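Local coordinates for protein threonine phosphate decarboxylase-like enzyme (PDB 6OUX) that decarboxylates L-serine O-phosphate to ethanolamine O-phosphate in a pyridoxal phosphate-dependent reaction, supplying the precursor of the linkage between nucleotide loop and corrin ring in norcobamides, at residues A16-K21 and D33-F38; A185-L189 and I212-E217; D208-I212 and C223-T227. One frame throughout, in Å; residues are numbered along the deposited sequence.

Contact 1 of 3, residues A16-K21 and D33-F38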
# COMPACT_ATOMS: atom_id res chain seq x y z
N ALA A 16 31.24 -13.62 4.51
CA ALA A 16 30.74 -12.55 3.63
C ALA A 16 29.22 -12.44 3.77
O ALA A 16 28.64 -11.35 3.85
CB ALA A 16 31.11 -12.86 2.18
N PHE A 17 28.57 -13.60 3.81
CA PHE A 17 27.09 -13.65 3.92
C PHE A 17 26.56 -12.88 5.19
O PHE A 17 25.69 -12.00 5.10
CB PHE A 17 26.68 -15.13 3.82
CG PHE A 17 25.24 -15.43 4.10
CD1 PHE A 17 24.30 -15.41 3.08
CD2 PHE A 17 24.82 -15.78 5.38
CE1 PHE A 17 22.98 -15.73 3.34
CE2 PHE A 17 23.48 -16.10 5.64
CZ PHE A 17 22.58 -16.04 4.61
N HIS A 18 27.16 -13.16 6.34
CA HIS A 18 26.96 -12.33 7.56
C HIS A 18 27.30 -10.84 7.47
O HIS A 18 26.63 -10.02 8.08
CB HIS A 18 27.74 -12.91 8.72
CG HIS A 18 27.17 -14.19 9.27
ND1 HIS A 18 25.89 -14.63 8.99
CD2 HIS A 18 27.70 -15.09 10.13
CE1 HIS A 18 25.67 -15.76 9.64
NE2 HIS A 18 26.74 -16.05 10.35
N ALA A 19 28.35 -10.47 6.77
CA ALA A 19 28.65 -9.03 6.60
C ALA A 19 27.44 -8.23 6.07
O ALA A 19 27.31 -7.03 6.34
CB ALA A 19 29.84 -8.83 5.65
N LEU A 20 26.58 -8.90 5.29
CA LEU A 20 25.43 -8.23 4.65
C LEU A 20 24.39 -7.66 5.63
O LEU A 20 24.20 -8.19 6.73
CB LEU A 20 24.75 -9.19 3.69
CG LEU A 20 25.59 -9.52 2.48
CD1 LEU A 20 25.00 -10.73 1.79
CD2 LEU A 20 25.62 -8.32 1.55
N LYS A 21 23.76 -6.56 5.21
CA LYS A 21 22.58 -6.01 5.91
C LYS A 21 21.60 -7.13 6.30
O LYS A 21 21.14 -7.90 5.44
CB LYS A 21 21.81 -4.99 5.04
CG LYS A 21 22.54 -3.75 4.59
CD LYS A 21 23.50 -3.18 5.63
CE LYS A 21 23.90 -1.73 5.30
NZ LYS A 21 23.18 -0.73 6.13
N ASP A 33 20.45 -8.17 -1.99
CA ASP A 33 21.81 -8.10 -1.41
C ASP A 33 22.74 -9.30 -1.68
O ASP A 33 23.97 -9.14 -1.73
CB ASP A 33 21.71 -7.87 0.10
CG ASP A 33 21.56 -6.39 0.46
OD1 ASP A 33 21.51 -5.57 -0.48
OD2 ASP A 33 21.52 -6.07 1.67
N LEU A 34 22.14 -10.49 -1.81
CA LEU A 34 22.86 -11.73 -2.14
C LEU A 34 23.26 -11.77 -3.60
O LEU A 34 24.32 -12.28 -3.92
CB LEU A 34 21.97 -12.95 -1.87
CG LEU A 34 21.76 -13.55 -0.48
CD1 LEU A 34 20.83 -14.75 -0.61
CD2 LEU A 34 23.08 -13.98 0.18
N LYS A 35 22.38 -11.32 -4.50
CA LYS A 35 22.69 -11.21 -5.92
C LYS A 35 23.90 -10.32 -6.17
O LYS A 35 24.74 -10.66 -7.00
CB LYS A 35 21.49 -10.68 -6.73
CG LYS A 35 21.78 -10.40 -8.21
CD LYS A 35 22.23 -11.65 -8.97
CE LYS A 35 22.72 -11.35 -10.39
NZ LYS A 35 21.60 -11.22 -11.36
N LYS A 36 24.02 -9.20 -5.48
CA LYS A 36 25.21 -8.36 -5.71
C LYS A 36 26.46 -8.96 -5.05
O LYS A 36 27.47 -9.12 -5.71
CB LYS A 36 25.01 -6.86 -5.41
CG LYS A 36 24.65 -6.47 -3.98
CD LYS A 36 24.42 -4.96 -3.89
CE LYS A 36 23.06 -4.56 -4.46
NZ LYS A 36 23.10 -3.21 -5.08
N MET A 37 26.37 -9.38 -3.79
CA MET A 37 27.50 -10.07 -3.13
C MET A 37 27.87 -11.40 -3.80
O MET A 37 29.04 -11.72 -3.95
CB MET A 37 27.21 -10.30 -1.63
CG MET A 37 28.37 -10.89 -0.82
SD MET A 37 29.80 -9.76 -0.73
CE MET A 37 29.65 -9.16 0.97
N PHE A 38 26.89 -12.19 -4.20
CA PHE A 38 27.22 -13.48 -4.80
C PHE A 38 26.56 -13.61 -6.15
O PHE A 38 25.55 -14.32 -6.29
CB PHE A 38 26.79 -14.62 -3.88
CG PHE A 38 27.35 -14.51 -2.50
CD1 PHE A 38 28.70 -14.74 -2.27
CD2 PHE A 38 26.53 -14.16 -1.44
CE1 PHE A 38 29.20 -14.67 -0.98
CE2 PHE A 38 27.02 -14.09 -0.15
CZ PHE A 38 28.36 -14.35 0.08
O HOH W 1 20.24 -7.46 3.18
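The first torsions of Phe17 and Leu34 differ: Phe17 holds CG anti to its backbone N (chi1 172°), whereas Leu34 holds CG anti to its carbonyl carbon (chi1 -80°), and between them these turns bring ring and methyl together. The pair belongs to a helix-loop-helix, in which the end of helix 11-19 packs against helix 31-37 and 396 Å² of surface is buried between the two segments. Leu34 CD2 approaches Phe17 at the ring edge, near the ring plane, 3.5 Å from Phe17 CD1. Leu20, just past the first helix, forks over the second: its CD2 lies 3.8 Å from Asp33 O, and both of its methyls also reach Met37 CB. CD1 of the same leucine touches Leu34 CD2 at 4.1 Å, which ties the three aliphatic groups into one patch.

Phe38, the first residue to leave helical geometry, closes the other end. Its CZ is 3.8 Å from Ala16 CB, while the Phe17 backbone N sits at the ring edge, in plane. Met37 bends at chi2 and chi3, and this brings CE to 3.8 Å from Ala16 O. Apart from the polar margin at Lys21 and Asp33, the contacts of side chain with side chain between the two segments are apolar. Phe13 stacks on Phe38, and Phe17 also packs on Ile343 and Leu347 of helix 339-350. The Phe17 side chain is about 8 Å from that of Arg355, which probably binds O-phospho-L-serine; this would put the packing near the substrate.

At the polar margin, one water donates both to Lys21 O and to Asp33 OD2. Beside it, Lys21 CB lies 3.6 Å from Asp33 OD2.

Contact 2 of 3, residues A185-L189 and I212-E217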
# COMPACT_ATOMS: atom_id res chain seq x y z
N ALA A 185 2.65 -23.45 16.26
CA ALA A 185 1.74 -24.15 17.11
C ALA A 185 0.38 -23.39 17.14
O ALA A 185 0.34 -22.17 17.01
CB ALA A 185 2.30 -24.29 18.49
N TYR A 186 -0.68 -24.17 17.29
CA TYR A 186 -2.07 -23.75 17.14
C TYR A 186 -2.89 -24.14 18.40
O TYR A 186 -2.85 -25.25 18.84
CB TYR A 186 -2.71 -24.41 15.91
CG TYR A 186 -4.22 -24.22 15.80
CD1 TYR A 186 -4.77 -22.97 15.47
CD2 TYR A 186 -5.09 -25.27 16.02
CE1 TYR A 186 -6.12 -22.81 15.38
CE2 TYR A 186 -6.46 -25.12 15.88
CZ TYR A 186 -6.93 -23.88 15.54
OH TYR A 186 -8.25 -23.73 15.48
N LEU A 187 -3.61 -23.17 18.94
CA LEU A 187 -4.55 -23.36 20.04
C LEU A 187 -5.94 -23.62 19.48
O LEU A 187 -6.45 -22.79 18.68
CB LEU A 187 -4.62 -22.07 20.86
CG LEU A 187 -5.32 -22.21 22.23
CD1 LEU A 187 -4.51 -23.14 23.13
CD2 LEU A 187 -5.47 -20.85 22.87
N SER A 188 -6.56 -24.73 19.90
CA SER A 188 -7.92 -25.10 19.43
C SER A 188 -8.98 -24.05 19.65
O SER A 188 -8.86 -23.21 20.56
CB SER A 188 -8.42 -26.38 20.15
OG SER A 188 -8.51 -26.14 21.54
N LEU A 189 -10.05 -24.12 18.87
CA LEU A 189 -11.18 -23.23 19.06
C LEU A 189 -11.74 -23.47 20.47
O LEU A 189 -12.06 -22.53 21.18
CB LEU A 189 -12.28 -23.48 18.01
CG LEU A 189 -12.09 -22.71 16.70
CD1 LEU A 189 -13.03 -23.16 15.57
CD2 LEU A 189 -12.23 -21.20 16.94
N ILE A 212 -4.25 -19.61 9.75
CA ILE A 212 -5.24 -20.55 10.27
C ILE A 212 -5.79 -21.49 9.16
O ILE A 212 -6.26 -22.57 9.44
CB ILE A 212 -6.42 -19.85 11.00
CG1 ILE A 212 -7.13 -20.84 11.96
CG2 ILE A 212 -7.37 -19.16 10.03
CD1 ILE A 212 -8.10 -20.21 12.92
N HIS A 213 -5.66 -21.09 7.92
CA HIS A 213 -6.08 -21.93 6.77
C HIS A 213 -5.23 -23.22 6.65
O HIS A 213 -5.61 -24.15 5.98
CB HIS A 213 -5.91 -21.16 5.44
CG HIS A 213 -7.08 -20.34 5.04
ND1 HIS A 213 -8.01 -19.84 5.93
CD2 HIS A 213 -7.41 -19.84 3.82
CE1 HIS A 213 -8.88 -19.09 5.26
NE2 HIS A 213 -8.55 -19.10 3.98
N PHE A 214 -4.07 -23.26 7.30
CA PHE A 214 -3.17 -24.42 7.34
C PHE A 214 -3.40 -25.34 8.49
O PHE A 214 -2.87 -26.43 8.48
CB PHE A 214 -1.70 -23.97 7.25
CG PHE A 214 -1.48 -23.00 6.13
CD1 PHE A 214 -1.71 -23.40 4.81
CD2 PHE A 214 -1.19 -21.69 6.37
CE1 PHE A 214 -1.59 -22.50 3.78
CE2 PHE A 214 -1.04 -20.78 5.33
CZ PHE A 214 -1.27 -21.18 4.04
N ALA A 215 -4.27 -24.97 9.43
CA ALA A 215 -4.53 -25.81 10.62
C ALA A 215 -5.77 -26.68 10.39
O ALA A 215 -6.63 -26.45 9.49
CB ALA A 215 -4.70 -24.94 11.87
N TYR A 216 -5.89 -27.69 11.23
CA TYR A 216 -7.07 -28.54 11.11
C TYR A 216 -7.39 -29.13 12.46
O TYR A 216 -6.48 -29.37 13.23
CB TYR A 216 -6.88 -29.63 10.01
CG TYR A 216 -5.71 -30.54 10.22
CD1 TYR A 216 -4.46 -30.17 9.76
CD2 TYR A 216 -5.83 -31.72 10.94
CE1 TYR A 216 -3.36 -30.95 9.99
CE2 TYR A 216 -4.71 -32.55 11.15
CZ TYR A 216 -3.48 -32.14 10.67
OH TYR A 216 -2.37 -32.89 10.86
N GLU A 217 -8.67 -29.28 12.73
CA GLU A 217 -9.18 -29.92 13.94
C GLU A 217 -9.87 -31.27 13.68
O GLU A 217 -10.18 -31.93 14.64
CB GLU A 217 -10.10 -28.95 14.71
CG GLU A 217 -9.28 -27.83 15.39
CD GLU A 217 -10.11 -26.91 16.27
OE1 GLU A 217 -11.17 -27.39 16.81
OE2 GLU A 217 -9.73 -25.70 16.41
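Tyr186 meets Ala215, Ile212 and Glu217 across two loops of the large domain of a fold type I pyridoxal phosphate enzyme; the 185-189 loop runs into helix 189-198. CG of Tyr186 is anti to the backbone N (chi1 171°), which extends the ring across the 212-217 segment. Ala215 CB sits over the centre of one ring face in a CH-pi contact, 4.0 Å from the centroid and only 9° off the ring normal. The opposite face is met by Ser188 N, offset toward the rim. Ile212 CG1 reaches Tyr186 CE1 obliquely at 4.1 Å.

At the far end of the ring, Tyr186 OH donates to Glu217 OE2 at 2.6 Å, meeting the anti lone pair of that oxygen. With a phenylalanine in place of Tyr186, Glu217 OE2 would lose its hydroxyl donor, and the carboxylate would probably be freer to turn about its remaining bond to Leu189.

Next along the chain, Ser188 is the N-cap of helix 189-198, its OG accepting from Lys191 N, while its CA packs 3.6 Å from Glu217 OE2. Leu189 then opens the helix, and the extended Glu217 chain crosses it at about a right angle. Leu189 N donates to Glu217 OE2 at 2.9 Å with an N-H...O angle of 160°. The same glutamate oxygen is therefore gripped by a tyrosine hydroxyl and a first-turn amide, and the helix N-terminus would be expected to favour a charged carboxylate there. The amide arrives on the syn side of Glu217 OE2, but out of the carboxylate plane.

Contact 3 of 3, residues D208-I212 and C223-T227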
# COMPACT_ATOMS: atom_id res chain seq x y z
N ASP A 208 -4.27 -12.48 15.39
CA ASP A 208 -3.73 -12.66 14.03
C ASP A 208 -3.87 -14.13 13.60
O ASP A 208 -3.10 -15.02 14.05
CB ASP A 208 -2.30 -12.16 13.93
CG ASP A 208 -1.73 -12.29 12.53
OD1 ASP A 208 -2.37 -12.76 11.58
OD2 ASP A 208 -0.55 -11.90 12.41
N GLU A 209 -4.88 -14.39 12.78
CA GLU A 209 -5.08 -15.75 12.28
C GLU A 209 -4.57 -15.95 10.87
O GLU A 209 -5.17 -16.73 10.10
CB GLU A 209 -6.59 -16.10 12.35
CG GLU A 209 -7.46 -15.21 11.48
CD GLU A 209 -8.82 -15.80 11.21
OE1 GLU A 209 -9.17 -16.85 11.88
OE2 GLU A 209 -9.56 -15.19 10.38
N SER A 210 -3.52 -15.26 10.53
CA SER A 210 -3.00 -15.26 9.14
C SER A 210 -2.65 -16.67 8.62
O SER A 210 -2.65 -16.93 7.40
CB SER A 210 -1.77 -14.33 9.01
OG SER A 210 -2.13 -12.94 9.05
N PHE A 211 -2.27 -17.56 9.53
CA PHE A 211 -1.97 -18.98 9.15
C PHE A 211 -3.03 -20.03 9.40
O PHE A 211 -2.74 -21.25 9.31
CB PHE A 211 -0.64 -19.37 9.85
CG PHE A 211 0.45 -18.39 9.56
CD1 PHE A 211 0.93 -18.27 8.28
CD2 PHE A 211 0.91 -17.51 10.51
CE1 PHE A 211 1.90 -17.34 7.96
CE2 PHE A 211 1.84 -16.55 10.19
CZ PHE A 211 2.35 -16.48 8.92
N ILE A 212 -4.25 -19.61 9.75
CA ILE A 212 -5.24 -20.55 10.27
C ILE A 212 -5.79 -21.49 9.16
O ILE A 212 -6.26 -22.57 9.44
CB ILE A 212 -6.42 -19.85 11.00
CG1 ILE A 212 -7.13 -20.84 11.96
CG2 ILE A 212 -7.37 -19.16 10.03
CD1 ILE A 212 -8.10 -20.21 12.92
N CYS A 223 -12.18 -26.16 6.87
CA CYS A 223 -11.46 -24.89 6.97
C CYS A 223 -11.89 -24.24 8.29
O CYS A 223 -13.05 -24.22 8.61
CB CYS A 223 -11.76 -23.96 5.84
SG CYS A 223 -10.67 -22.52 5.80
N LEU A 224 -10.92 -23.79 9.06
CA LEU A 224 -11.16 -23.15 10.34
C LEU A 224 -11.22 -21.69 10.11
O LEU A 224 -10.68 -21.20 9.13
CB LEU A 224 -9.99 -23.44 11.30
CG LEU A 224 -9.81 -24.91 11.67
CD1 LEU A 224 -8.45 -25.15 12.27
CD2 LEU A 224 -10.94 -25.35 12.61
N SER A 225 -11.85 -20.99 11.05
CA SER A 225 -12.02 -19.56 10.96
C SER A 225 -12.24 -18.99 12.35
O SER A 225 -13.02 -19.54 13.07
CB SER A 225 -13.27 -19.24 10.17
OG SER A 225 -13.40 -17.83 10.23
N SER A 226 -11.59 -17.89 12.68
CA SER A 226 -11.77 -17.18 13.99
C SER A 226 -12.97 -16.12 13.93
O SER A 226 -13.20 -15.36 14.90
CB SER A 226 -10.45 -16.46 14.39
OG SER A 226 -9.29 -17.26 14.35
N THR A 227 -13.75 -16.09 12.82
CA THR A 227 -14.95 -15.20 12.78
C THR A 227 -15.97 -15.50 13.90
O THR A 227 -16.59 -14.56 14.42
CB THR A 227 -15.63 -15.27 11.40
OG1 THR A 227 -14.70 -14.90 10.40
CG2 THR A 227 -16.84 -14.33 11.22
O HOH W 2 -11.68 -13.76 9.91
O HOH W 3 -10.94 -16.77 8.98
O HOH W 4 -8.12 -24.32 8.48
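Ile212 and Leu224 cross at about a right angle, with Ile212 CG1 3.9 Å from Leu224 CB, and they form the tightly packed side of this buried contact. Ile212 CD1 pushes on to 3.5 Å from Ser226 OG. The isoleucine is placed by a type I beta turn, Glu209 to Ile212, which follows strand 204-208. Ahead of it, Asp208 OD1 accepts from Ser210 N in an Asx turn, and Ser210 OG donates to the same oxygen from its syn side.

Glu209 spans both regimes. Its CG lies between the backbone N and the carbonyl carbon (chi1 62°), and beyond CG the chain extends toward Ser226. One oxygen, OE1, accepts from Ser226 N at 2.8 Å and from Ser226 OG, although its exact position is doubtful because the model places it too close to Ser226 CB.

On the loose side, water takes over. Glu209 OE2 accepts from two waters, one of them 3.0 Å from Ser225 OG and the other beside Thr227 OG1. Ser225 OG itself accepts from Thr227 N in an ST turn at the start of helix 227-232. A further water accepts from Leu224 N and lies 2.7 Å from Ile212 O, to which it may donate. The two waters at OE2 suit a carboxylate anion, and the OE1 bonds, if the modelled position holds, would add to a setting likely to favour it.

Contact 1 comes first along the chain and lies apart, its centre 37 Å from that of contact 2 and 36 Å from that of contact 3, on the other side of the chain's centre. Contacts 2 and 3 interlock: their segments alternate in sequence, they share Ile212, and their centres are only 7 Å apart. Leu224 CD1 completes the join, 3.5 Å from Tyr186 OH. Contact 3 lies wholly in the connection from strand 204-208 to helix 227-232; contact 2 adds the loop between strand 173-177 and helix 189-198. They pack as one cluster of loops, with Tyr186 and Glu209 each about 11 Å, side chain to side chain, from Asn181, a probable substrate-binding residue.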